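Local coordinates for protein 2-polyprenyl-6-methoxyphenol hydroxylase-like FAD-dependent oxidoreductase (Streptomyces sp. NRRL 11266, PDB 6UI5) that binds flavin-adenine dinucleotide in a Rossmann-type domain and is probably an oxidoreductase of the aromatic-ring hydroxylase-like flavoprotein family, at residues 73-78 with 339-344; 218-223 with 288-293; 388-393 with 480-485. One frame throughout, in Å; residues are numbered along the deposited sequence.

Interactions 1 and 2 are buried and lie in the FAD-binding part of the chain. Their centres are about 12 Å apart, and they touch. Ile-342 of interaction 1 packs on His-289, Tyr-290 and Tyr-292 of interaction 2, and Asn-293 ND2 probably donates to Arg-74 O. In sequence, interaction 2 is nested inside the loop closed by interaction 1. Interaction 3 is only partly buried and lies in the C-terminal part, its centre about 35 Å from that of interaction 1 and about 43 Å from that of interaction 2. All three cross by packing alone, each through an aromatic side chain. Interaction 1 joins hairpin to helix, interaction 2 borders the flavin, and interaction 3 packs a tryptophan against a loop.

Interaction 1: 73-78 with 339-344; sequences VRFADL and CMNIQA
Phe-75 reaches across to helix 325-346 with the far end of its ring. Phe-75 CE1 lies 3.8 Å from Asn-341 OD1, and Phe-75 CZ lies 4.0 Å from Ala-344 CB. Phe-75 CZ is also 3.9 Å from the backbone O of Asn-341. The ring meets both residues obliquely. Its plane is turned 29° from the amide plane of Asn-341. These are van der Waals contacts, and no hydrogen bond joins the two segments. Asn-341 and Ala-344 are three residues apart, so they sit near each other on one side of the helix and receive the same ring.

The phenyl group gets there because CG stands anti to the backbone N (chi1 -166°). Its backbone is held in a tight hairpin. A type II' turn runs from Phe-75 to Leu-78, closed by Leu-78 N to Phe-75 O at 2.8 Å and by Phe-75 N to Leu-78 O at 2.8 Å. The amide of Asn-341 is gripped at both ends, with ND2 donating to Leu-337 O and Gln-295 OE1 and OD1 accepting from Gln-345 NE2, and these bonds should fix its rotation beside the ring. Gln-345 serves both sides of the contact, since its OE1 is bonded to Ala-76 N in the turn.

At the end of strand 69-75, the Phe-75 ring packs among helix 325-346, Met-362 of helix 352-365, Leu-375 of helix 369-379 and Met-361 of the second subunit, which also touches Ala-344.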
loop_
_atom_site.group_PDB
_atom_site.type_symbol
_atom_site.label_atom_id
_atom_site.label_comp_id
_atom_site.label_asym_id
_atom_site.label_seq_id
_atom_site.Cartn_x
_atom_site.Cartn_y
_atom_site.Cartn_z
ATOM N N VAL A 73 3.131 -4.413 -17.519
ATOM C CA VAL A 73 4.000 -4.118 -16.390
ATOM C C VAL A 73 3.296 -4.641 -15.153
ATOM O O VAL A 73 2.199 -4.173 -14.819
ATOM C CB VAL A 73 4.268 -2.609 -16.265
ATOM C CG1 VAL A 73 4.930 -2.321 -14.949
ATOM C CG2 VAL A 73 5.107 -2.077 -17.455
ATOM N N ARG A 74 3.911 -5.599 -14.465
ATOM C CA ARG A 74 3.263 -6.274 -13.353
ATOM C C ARG A 74 3.813 -5.770 -12.021
ATOM O O ARG A 74 4.925 -5.258 -11.946
ATOM C CB ARG A 74 3.429 -7.799 -13.468
ATOM C CG ARG A 74 2.899 -8.378 -14.788
ATOM C CD ARG A 74 2.070 -9.664 -14.619
ATOM N NE ARG A 74 1.121 -9.858 -15.726
ATOM C CZ ARG A 74 -0.205 -9.696 -15.635
ATOM N NH1 ARG A 74 -0.766 -9.357 -14.477
ATOM N NH2 ARG A 74 -0.978 -9.888 -16.704
ATOM N N PHE A 75 3.006 -5.881 -10.973
ATOM C CA PHE A 75 3.437 -5.675 -9.590
ATOM C C PHE A 75 3.171 -6.985 -8.872
ATOM O O PHE A 75 2.010 -7.386 -8.713
ATOM C CB PHE A 75 2.683 -4.519 -8.919
ATOM C CG PHE A 75 3.315 -4.030 -7.621
ATOM C CD1 PHE A 75 4.506 -3.284 -7.641
ATOM C CD2 PHE A 75 2.707 -4.271 -6.400
ATOM C CE1 PHE A 75 5.092 -2.816 -6.454
ATOM C CE2 PHE A 75 3.280 -3.811 -5.197
ATOM C CZ PHE A 75 4.474 -3.081 -5.228
ATOM N N ALA A 76 4.229 -7.648 -8.427
ATOM C CA ALA A 76 4.096 -9.076 -8.179
ATOM C C ALA A 76 3.438 -9.676 -9.416
ATOM O O ALA A 76 4.017 -9.638 -10.506
ATOM C CB ALA A 76 3.282 -9.358 -6.906
ATOM N N ASP A 77 2.204 -10.160 -9.273
ATOM C CA ASP A 77 1.469 -10.761 -10.380
ATOM C C ASP A 77 0.212 -9.978 -10.724
ATOM O O ASP A 77 -0.652 -10.497 -11.442
ATOM C CB ASP A 77 1.118 -12.219 -10.062
ATOM C CG ASP A 77 0.186 -12.346 -8.877
ATOM O OD1 ASP A 77 0.666 -12.233 -7.729
ATOM O OD2 ASP A 77 -1.027 -12.554 -9.094
ATOM N N LEU A 78 0.086 -8.751 -10.229
ATOM C CA LEU A 78 -1.009 -7.866 -10.598
ATOM C C LEU A 78 -0.599 -6.982 -11.772
ATOM O O LEU A 78 0.585 -6.785 -12.048
ATOM C CB LEU A 78 -1.417 -6.981 -9.423
ATOM C CG LEU A 78 -1.792 -7.719 -8.146
ATOM C CD1 LEU A 78 -2.365 -6.750 -7.103
ATOM C CD2 LEU A 78 -2.766 -8.851 -8.456
ATOM N N CYS A 339 14.600 -1.303 -3.553
ATOM C CA CYS A 339 14.488 -2.260 -2.453
ATOM C C CYS A 339 13.092 -2.222 -1.889
ATOM O O CYS A 339 12.463 -3.262 -1.708
ATOM C CB CYS A 339 15.520 -1.987 -1.348
ATOM S SG CYS A 339 17.271 -2.281 -1.906
ATOM N N MET A 340 12.549 -1.020 -1.693
ATOM C CA MET A 340 11.287 -0.913 -0.972
ATOM C C MET A 340 10.182 -1.656 -1.703
ATOM O O MET A 340 9.527 -2.532 -1.127
ATOM C CB MET A 340 10.913 0.548 -0.776
ATOM C CG MET A 340 9.508 0.733 -0.216
ATOM S SD MET A 340 8.874 2.232 -0.909
ATOM C CE MET A 340 8.939 1.819 -2.646
ATOM N N ASN A 341 10.016 -1.376 -3.001
ATOM C CA ASN A 341 8.881 -1.930 -3.734
ATOM C C ASN A 341 9.101 -3.386 -4.153
ATOM O O ASN A 341 8.116 -4.132 -4.271
ATOM C CB ASN A 341 8.543 -1.050 -4.951
ATOM C CG ASN A 341 9.252 -1.472 -6.200
ATOM O OD1 ASN A 341 8.830 -2.424 -6.873
ATOM N ND2 ASN A 341 10.332 -0.747 -6.552
ATOM N N ILE A 342 10.351 -3.816 -4.386
ATOM C CA ILE A 342 10.587 -5.259 -4.537
ATOM C C ILE A 342 10.082 -5.987 -3.301
ATOM O O ILE A 342 9.259 -6.903 -3.390
ATOM C CB ILE A 342 12.074 -5.572 -4.793
ATOM C CG1 ILE A 342 12.597 -4.911 -6.078
ATOM C CG2 ILE A 342 12.319 -7.103 -4.813
ATOM C CD1 ILE A 342 11.998 -5.428 -7.318
ATOM N N GLN A 343 10.540 -5.560 -2.122
ATOM C CA GLN A 343 10.077 -6.197 -0.892
ATOM C C GLN A 343 8.552 -6.143 -0.807
ATOM O O GLN A 343 7.905 -7.124 -0.401
ATOM C CB GLN A 343 10.718 -5.517 0.320
ATOM C CG GLN A 343 12.198 -5.812 0.528
ATOM C CD GLN A 343 12.505 -7.295 0.760
ATOM O OE1 GLN A 343 12.410 -8.133 -0.151
ATOM N NE2 GLN A 343 12.860 -7.623 2.003
ATOM N N ALA A 344 7.959 -5.011 -1.238
ATOM C CA ALA A 344 6.504 -4.895 -1.238
ATOM C C ALA A 344 5.881 -5.893 -2.197
ATOM O O ALA A 344 4.867 -6.511 -1.873
ATOM C CB ALA A 344 6.057 -3.471 -1.604
#

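Interaction 2: 218-223 with 288-293. With FAD (flavin-adenine dinucleotide), chain C.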
loop_
_atom_site.group_PDB
_atom_site.type_symbol
_atom_site.label_atom_id
_atom_site.label_comp_id
_atom_site.label_asym_id
_atom_site.label_seq_id
_atom_site.Cartn_x
_atom_site.Cartn_y
_atom_site.Cartn_z
ATOM N N ARG A 218 16.946 -21.429 -20.757
ATOM C CA ARG A 218 17.269 -20.767 -19.500
ATOM C C ARG A 218 16.215 -21.133 -18.469
ATOM O O ARG A 218 15.024 -21.226 -18.786
ATOM C CB ARG A 218 17.347 -19.251 -19.665
ATOM C CG ARG A 218 17.560 -18.493 -18.372
ATOM C CD ARG A 218 18.162 -17.159 -18.689
ATOM N NE ARG A 218 19.469 -17.344 -19.281
ATOM C CZ ARG A 218 20.134 -16.421 -19.962
ATOM N NH1 ARG A 218 19.618 -15.202 -20.156
ATOM N NH2 ARG A 218 21.340 -16.728 -20.433
ATOM N N VAL A 219 16.666 -21.381 -17.240
ATOM C CA VAL A 219 15.812 -21.924 -16.190
ATOM C C VAL A 219 16.002 -21.105 -14.922
ATOM O O VAL A 219 17.130 -20.740 -14.570
ATOM C CB VAL A 219 16.112 -23.410 -15.933
ATOM C CG1 VAL A 219 15.949 -24.173 -17.221
ATOM C CG2 VAL A 219 17.530 -23.597 -15.410
ATOM N N PHE A 220 14.898 -20.788 -14.252
ATOM C CA PHE A 220 14.942 -19.981 -13.042
ATOM C C PHE A 220 13.963 -20.541 -12.027
ATOM O O PHE A 220 12.810 -20.825 -12.362
ATOM C CB PHE A 220 14.611 -18.515 -13.334
ATOM C CG PHE A 220 14.628 -17.649 -12.121
ATOM C CD1 PHE A 220 15.819 -17.104 -11.654
ATOM C CD2 PHE A 220 13.455 -17.388 -11.431
ATOM C CE1 PHE A 220 15.841 -16.311 -10.520
ATOM C CE2 PHE A 220 13.465 -16.596 -10.308
ATOM C CZ PHE A 220 14.663 -16.059 -9.849
ATOM N N SER A 221 14.422 -20.691 -10.793
ATOM C CA SER A 221 13.568 -21.129 -9.701
ATOM C C SER A 221 13.710 -20.170 -8.528
ATOM O O SER A 221 14.792 -19.640 -8.263
ATOM C CB SER A 221 13.932 -22.547 -9.241
ATOM O OG SER A 221 15.248 -22.540 -8.709
ATOM N N ALA A 222 12.617 -19.985 -7.801
ATOM C CA ALA A 222 12.578 -19.066 -6.667
ATOM C C ALA A 222 11.682 -19.665 -5.595
ATOM O O ALA A 222 10.481 -19.851 -5.818
ATOM C CB ALA A 222 12.061 -17.693 -7.084
ATOM N N GLU A 223 12.257 -19.963 -4.438
ATOM C CA GLU A 223 11.568 -20.733 -3.418
ATOM C C GLU A 223 11.592 -19.974 -2.102
ATOM O O GLU A 223 12.606 -19.370 -1.742
ATOM C CB GLU A 223 12.202 -22.131 -3.272
ATOM C CG GLU A 223 11.749 -23.088 -4.365
ATOM C CD GLU A 223 12.324 -24.502 -4.225
ATOM O OE1 GLU A 223 13.446 -24.758 -4.729
ATOM O OE2 GLU A 223 11.653 -25.364 -3.606
ATOM N N VAL A 288 20.818 -4.354 -3.640
ATOM C CA VAL A 288 20.418 -5.660 -4.166
ATOM C C VAL A 288 19.070 -6.032 -3.567
ATOM O O VAL A 288 18.696 -5.553 -2.494
ATOM C CB VAL A 288 21.422 -6.791 -3.833
ATOM C CG1 VAL A 288 22.786 -6.534 -4.501
ATOM C CG2 VAL A 288 21.545 -6.920 -2.338
ATOM N N HIS A 289 18.360 -6.936 -4.245
ATOM C CA HIS A 289 16.971 -7.255 -3.925
ATOM C C HIS A 289 16.555 -8.346 -4.897
ATOM O O HIS A 289 17.305 -8.692 -5.813
ATOM C CB HIS A 289 16.056 -6.039 -4.065
ATOM C CG HIS A 289 16.314 -5.263 -5.311
ATOM N ND1 HIS A 289 16.025 -5.758 -6.565
ATOM C CD2 HIS A 289 16.899 -4.061 -5.507
ATOM C CE1 HIS A 289 16.393 -4.877 -7.480
ATOM N NE2 HIS A 289 16.928 -3.838 -6.865
ATOM N N TYR A 290 15.352 -8.869 -4.696
ATOM C CA TYR A 290 14.836 -9.880 -5.600
ATOM C C TYR A 290 14.699 -9.297 -7.006
ATOM O O TYR A 290 14.310 -8.125 -7.174
ATOM C CB TYR A 290 13.492 -10.419 -5.116
ATOM C CG TYR A 290 12.912 -11.496 -5.988
ATOM C CD1 TYR A 290 13.363 -12.800 -5.879
ATOM C CD2 TYR A 290 11.920 -11.223 -6.913
ATOM C CE1 TYR A 290 12.850 -13.803 -6.674
ATOM C CE2 TYR A 290 11.387 -12.224 -7.708
ATOM C CZ TYR A 290 11.859 -13.514 -7.588
ATOM O OH TYR A 290 11.357 -14.529 -8.382
ATOM N N PRO A 291 15.033 -10.078 -8.035
ATOM C CA PRO A 291 14.978 -9.573 -9.420
ATOM C C PRO A 291 13.547 -9.493 -9.972
ATOM O O PRO A 291 12.946 -10.501 -10.342
ATOM C CB PRO A 291 15.799 -10.611 -10.229
ATOM C CG PRO A 291 15.988 -11.796 -9.276
ATOM C CD PRO A 291 15.913 -11.260 -7.873
ATOM N N TYR A 292 13.025 -8.287 -10.041
ATOM C CA TYR A 292 11.697 -8.019 -10.570
ATOM C C TYR A 292 11.772 -6.849 -11.540
ATOM O O TYR A 292 12.581 -5.931 -11.353
ATOM C CB TYR A 292 10.718 -7.673 -9.459
ATOM C CG TYR A 292 9.800 -8.767 -8.996
ATOM C CD1 TYR A 292 9.154 -9.595 -9.904
ATOM C CD2 TYR A 292 9.534 -8.936 -7.636
ATOM C CE1 TYR A 292 8.283 -10.575 -9.468
ATOM C CE2 TYR A 292 8.676 -9.915 -7.195
ATOM C CZ TYR A 292 8.052 -10.726 -8.113
ATOM O OH TYR A 292 7.186 -11.695 -7.681
ATOM N N ASN A 293 10.957 -6.908 -12.604
ATOM C CA ASN A 293 10.727 -5.822 -13.563
ATOM C C ASN A 293 12.004 -5.330 -14.221
ATOM O O ASN A 293 11.975 -4.330 -14.935
ATOM C CB ASN A 293 10.030 -4.638 -12.894
ATOM C CG ASN A 293 8.882 -5.072 -12.015
ATOM O OD1 ASN A 293 9.000 -5.089 -10.797
ATOM N ND2 ASN A 293 7.762 -5.429 -12.632
HETATM P PA FAD C . 27.580 -7.836 -11.072
HETATM O O1A FAD C . 26.672 -8.249 -12.210
HETATM O O2A FAD C . 27.427 -8.845 -9.946
HETATM O O5B FAD C . 29.130 -7.588 -11.605
HETATM C C5B FAD C . 30.174 -7.376 -10.668
HETATM C C4B FAD C . 31.528 -7.761 -11.347
HETATM O O4B FAD C . 32.575 -7.463 -10.618
HETATM C C3B FAD C . 31.600 -9.294 -11.542
HETATM O O3B FAD C . 32.154 -9.548 -12.759
HETATM C C2B FAD C . 32.533 -9.770 -10.411
HETATM O O2B FAD C . 33.041 -11.117 -10.777
HETATM C C1B FAD C . 33.455 -8.848 -10.445
HETATM N N9A FAD C . 34.217 -8.653 -9.227
HETATM C C8A FAD C . 33.771 -8.783 -7.958
HETATM N N7A FAD C . 34.778 -8.441 -7.126
HETATM C C5A FAD C . 35.839 -8.080 -7.888
HETATM C C6A FAD C . 37.119 -7.641 -7.570
HETATM N N6A FAD C . 37.923 -7.373 -6.387
HETATM N N1A FAD C . 37.996 -7.352 -8.535
HETATM C C2A FAD C . 37.641 -7.472 -9.833
HETATM N N3A FAD C . 36.380 -7.888 -10.145
HETATM C C4A FAD C . 35.485 -8.194 -9.180
HETATM N N1 FAD C . 18.617 -8.512 -13.601
HETATM C C2 FAD C . 17.455 -8.095 -14.440
HETATM O O2 FAD C . 17.401 -7.018 -14.935
HETATM N N3 FAD C . 16.345 -9.066 -14.657
HETATM C C4 FAD C . 16.422 -10.395 -14.049
HETATM O O4 FAD C . 15.557 -11.190 -14.204
HETATM C C4X FAD C . 17.611 -10.781 -13.204
HETATM N N5 FAD C . 17.623 -12.105 -12.626
HETATM C C5X FAD C . 18.773 -12.508 -11.779
HETATM C C6 FAD C . 18.772 -13.788 -11.221
HETATM C C7 FAD C . 19.839 -14.197 -10.430
HETATM C C7M FAD C . 19.561 -15.620 -9.966
HETATM C C8 FAD C . 20.926 -13.346 -10.180
HETATM C C8M FAD C . 22.059 -13.886 -9.298
HETATM C C9 FAD C . 20.930 -12.055 -10.739
HETATM C C9A FAD C . 19.851 -11.618 -11.543
HETATM N N10 FAD C . 19.833 -10.229 -12.142
HETATM C C10 FAD C . 18.701 -9.844 -12.980
HETATM C "C1'" FAD C . 20.987 -9.339 -11.909
HETATM C "C2'" FAD C . 20.765 -7.956 -11.270
HETATM O "O2'" FAD C . 20.330 -7.026 -12.191
HETATM C "C3'" FAD C . 22.095 -7.385 -10.783
HETATM O "O3'" FAD C . 21.791 -6.286 -9.983
HETATM C "C4'" FAD C . 23.046 -6.868 -11.882
HETATM O "O4'" FAD C . 23.430 -7.837 -12.815
HETATM C "C5'" FAD C . 24.298 -6.447 -11.104
HETATM O "O5'" FAD C . 25.101 -5.589 -11.866
HETATM P P FAD C . 26.567 -5.088 -11.290
HETATM O O1P FAD C . 27.460 -4.751 -12.460
HETATM O O2P FAD C . 26.487 -3.963 -10.275
HETATM O O3P FAD C . 27.141 -6.377 -10.429
#
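Phe-220 and Tyr-290 both carry CG anti to the backbone N (chi1 179° and -179°), and this extends their rings toward each other. The phenol oxygen of Tyr-290 arrives at the edge of the Phe-220 ring, near its plane, with Tyr-290 OH 3.5 Å from Phe-220 CE2. The same Tyr-290 OH lies 3.5 Å from Ala-222 CB. Ala-222 CB sits at the edge of the Tyr-290 ring, 4.0 Å from Tyr-290 CE1. The two aromatic side chains are skewed, and only packing joins the segments.

Strand 216-225 belongs to the antiparallel sheet of the FAD-binding domain, distinct from its parallel Rossmann-type sheet. Its alternation turns Phe-220 and Ala-222 to one side. Residues 288-293 form the loop between strand 287-288 and helix 295-316. Both segments contribute to the FAD pocket. Phe-220 CE1 lies 3.8 Å from the flavin methyl C7M, which meets the ring edge in plane. Pro-291 CB lies 3.4 Å from flavin N5.

Within the loop, Tyr-290 CE2 stands 3.5 Å above the centre of the Tyr-292 ring plane. His-289 ND1 donates to Tyr-290 O at 3.0 Å, nearly straight at 164°, from above the carbonyl plane. Val-177 of strand 176-185 touches both Ala-222 and Tyr-290.

Interaction 3: 388-393 with 480-485; sequences IAYEGV and GGWGQD
Val-393 presses against the indole of Trp-482. Trp-482 belongs to the C-terminal region, consistent with a thioredoxin-like fold, and residues 388-393 form a loop that packs on it. Val-393 makes the tight part of the contact. Val-393 CG1 lies 3.4 Å from Trp-482 NE1 and 3.6 Å from Trp-482 CE2. The branch that touches is the one anti to the backbone N (chi1 175°). It meets the indole obliquely, as plain packing.

Tyr-390 adds an offset edge-to-face pair. Its edge is directed toward the face of the six-membered ring of Trp-482, with the centroids of the Tyr-390 and Trp-482 rings 6.0 Å apart and the planes at 67°. Tyr-390 is buried. Its OH is hydrogen-bonded to Ala-475 O, and its ring packs along helix 484-495, on Thr-489, Ala-490 and Thr-493. Trp-482 stands just before Gly-483, the N-cap residue of that helix.

The looser, more solvent-facing part is at Ile-388. Ile-388 and Trp-482 are both partly exposed, and both also touch Leu-403. Here the approach is at the indole edge, near its plane, and Ile-388 CG2 comes only to 4.4 Å from Trp-482 CH2.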
loop_
_atom_site.group_PDB
_atom_site.type_symbol
_atom_site.label_atom_id
_atom_site.label_comp_id
_atom_site.label_asym_id
_atom_site.label_seq_id
_atom_site.Cartn_x
_atom_site.Cartn_y
_atom_site.Cartn_z
ATOM N N ILE A 388 14.580 18.691 -8.169
ATOM C CA ILE A 388 15.107 19.889 -8.821
ATOM C C ILE A 388 14.557 21.087 -8.062
ATOM O O ILE A 388 13.338 21.307 -8.044
ATOM C CB ILE A 388 14.723 19.960 -10.310
ATOM C CG1 ILE A 388 15.277 18.773 -11.106
ATOM C CG2 ILE A 388 15.150 21.312 -10.919
ATOM C CD1 ILE A 388 16.728 18.895 -11.510
ATOM N N ALA A 389 15.440 21.847 -7.416
ATOM C CA ALA A 389 15.066 23.105 -6.779
ATOM C C ALA A 389 16.255 24.053 -6.823
ATOM O O ALA A 389 17.410 23.625 -6.861
ATOM C CB ALA A 389 14.623 22.905 -5.337
ATOM N N TYR A 390 15.968 25.344 -6.818
ATOM C CA TYR A 390 17.008 26.353 -6.903
ATOM C C TYR A 390 16.728 27.440 -5.884
ATOM O O TYR A 390 15.566 27.696 -5.536
ATOM C CB TYR A 390 17.098 26.954 -8.321
ATOM C CG TYR A 390 17.331 25.918 -9.392
ATOM C CD1 TYR A 390 18.564 25.299 -9.513
ATOM C CD2 TYR A 390 16.315 25.546 -10.271
ATOM C CE1 TYR A 390 18.789 24.353 -10.477
ATOM C CE2 TYR A 390 16.527 24.604 -11.243
ATOM C CZ TYR A 390 17.777 23.996 -11.339
ATOM O OH TYR A 390 18.054 23.033 -12.296
ATOM N N GLU A 391 17.793 28.066 -5.388
ATOM C CA GLU A 391 17.602 29.159 -4.447
ATOM C C GLU A 391 16.888 30.314 -5.136
ATOM O O GLU A 391 17.154 30.623 -6.304
ATOM C CB GLU A 391 18.943 29.632 -3.874
ATOM C CG GLU A 391 19.319 29.061 -2.483
ATOM C CD GLU A 391 18.134 28.936 -1.498
ATOM O OE1 GLU A 391 17.165 29.725 -1.568
ATOM O OE2 GLU A 391 18.171 28.033 -0.636
ATOM N N GLY A 392 15.935 30.920 -4.430
ATOM C CA GLY A 392 15.229 32.058 -4.993
ATOM C C GLY A 392 13.979 31.684 -5.748
ATOM O O GLY A 392 12.885 32.217 -5.499
ATOM N N VAL A 393 14.150 30.775 -6.705
ATOM C CA VAL A 393 13.041 30.211 -7.481
ATOM C C VAL A 393 12.047 29.583 -6.509
ATOM O O VAL A 393 12.456 28.812 -5.616
ATOM C CB VAL A 393 13.549 29.163 -8.496
ATOM C CG1 VAL A 393 12.360 28.509 -9.212
ATOM C CG2 VAL A 393 14.487 29.814 -9.490
ATOM N N GLY A 480 6.184 25.992 -17.315
ATOM C CA GLY A 480 5.634 26.608 -16.125
ATOM C C GLY A 480 5.929 28.097 -16.187
ATOM O O GLY A 480 5.780 28.723 -17.244
ATOM N N GLY A 481 6.392 28.665 -15.084
ATOM C CA GLY A 481 6.684 30.078 -15.026
ATOM C C GLY A 481 8.129 30.459 -15.228
ATOM O O GLY A 481 8.452 31.646 -15.146
ATOM N N TRP A 482 9.011 29.497 -15.498
ATOM C CA TRP A 482 10.439 29.788 -15.527
ATOM C C TRP A 482 10.843 30.385 -16.867
ATOM O O TRP A 482 10.168 30.211 -17.886
ATOM C CB TRP A 482 11.272 28.508 -15.241
ATOM C CG TRP A 482 11.050 27.968 -13.879
ATOM C CD1 TRP A 482 10.210 28.479 -12.925
ATOM C CD2 TRP A 482 11.639 26.798 -13.310
ATOM N NE1 TRP A 482 10.255 27.700 -11.794
ATOM C CE2 TRP A 482 11.120 26.663 -12.005
ATOM C CE3 TRP A 482 12.566 25.849 -13.775
ATOM C CZ2 TRP A 482 11.497 25.626 -11.155
ATOM C CZ3 TRP A 482 12.938 24.815 -12.927
ATOM C CH2 TRP A 482 12.404 24.712 -11.633
ATOM N N GLY A 483 11.964 31.083 -16.870
ATOM C CA GLY A 483 12.416 31.791 -18.055
ATOM C C GLY A 483 13.894 31.918 -18.031
ATOM O O GLY A 483 14.586 31.070 -17.464
ATOM N N GLN A 484 14.396 32.991 -18.647
ATOM C CA GLN A 484 15.818 33.065 -18.942
ATOM C C GLN A 484 16.666 33.171 -17.676
ATOM O O GLN A 484 17.825 32.733 -17.674
ATOM C CB GLN A 484 16.090 34.218 -19.906
ATOM C CG GLN A 484 17.441 34.141 -20.611
ATOM C CD GLN A 484 17.547 32.955 -21.587
ATOM O OE1 GLN A 484 16.539 32.478 -22.105
ATOM N NE2 GLN A 484 18.754 32.489 -21.825
ATOM N N ASP A 485 16.117 33.701 -16.583
ATOM C CA ASP A 485 16.955 33.833 -15.394
ATOM C C ASP A 485 17.067 32.508 -14.638
ATOM O O ASP A 485 18.144 32.172 -14.132
ATOM C CB ASP A 485 16.430 34.945 -14.473
ATOM C CG ASP A 485 17.344 35.192 -13.267
ATOM O OD1 ASP A 485 18.556 34.883 -13.343
ATOM O OD2 ASP A 485 16.850 35.661 -12.226
#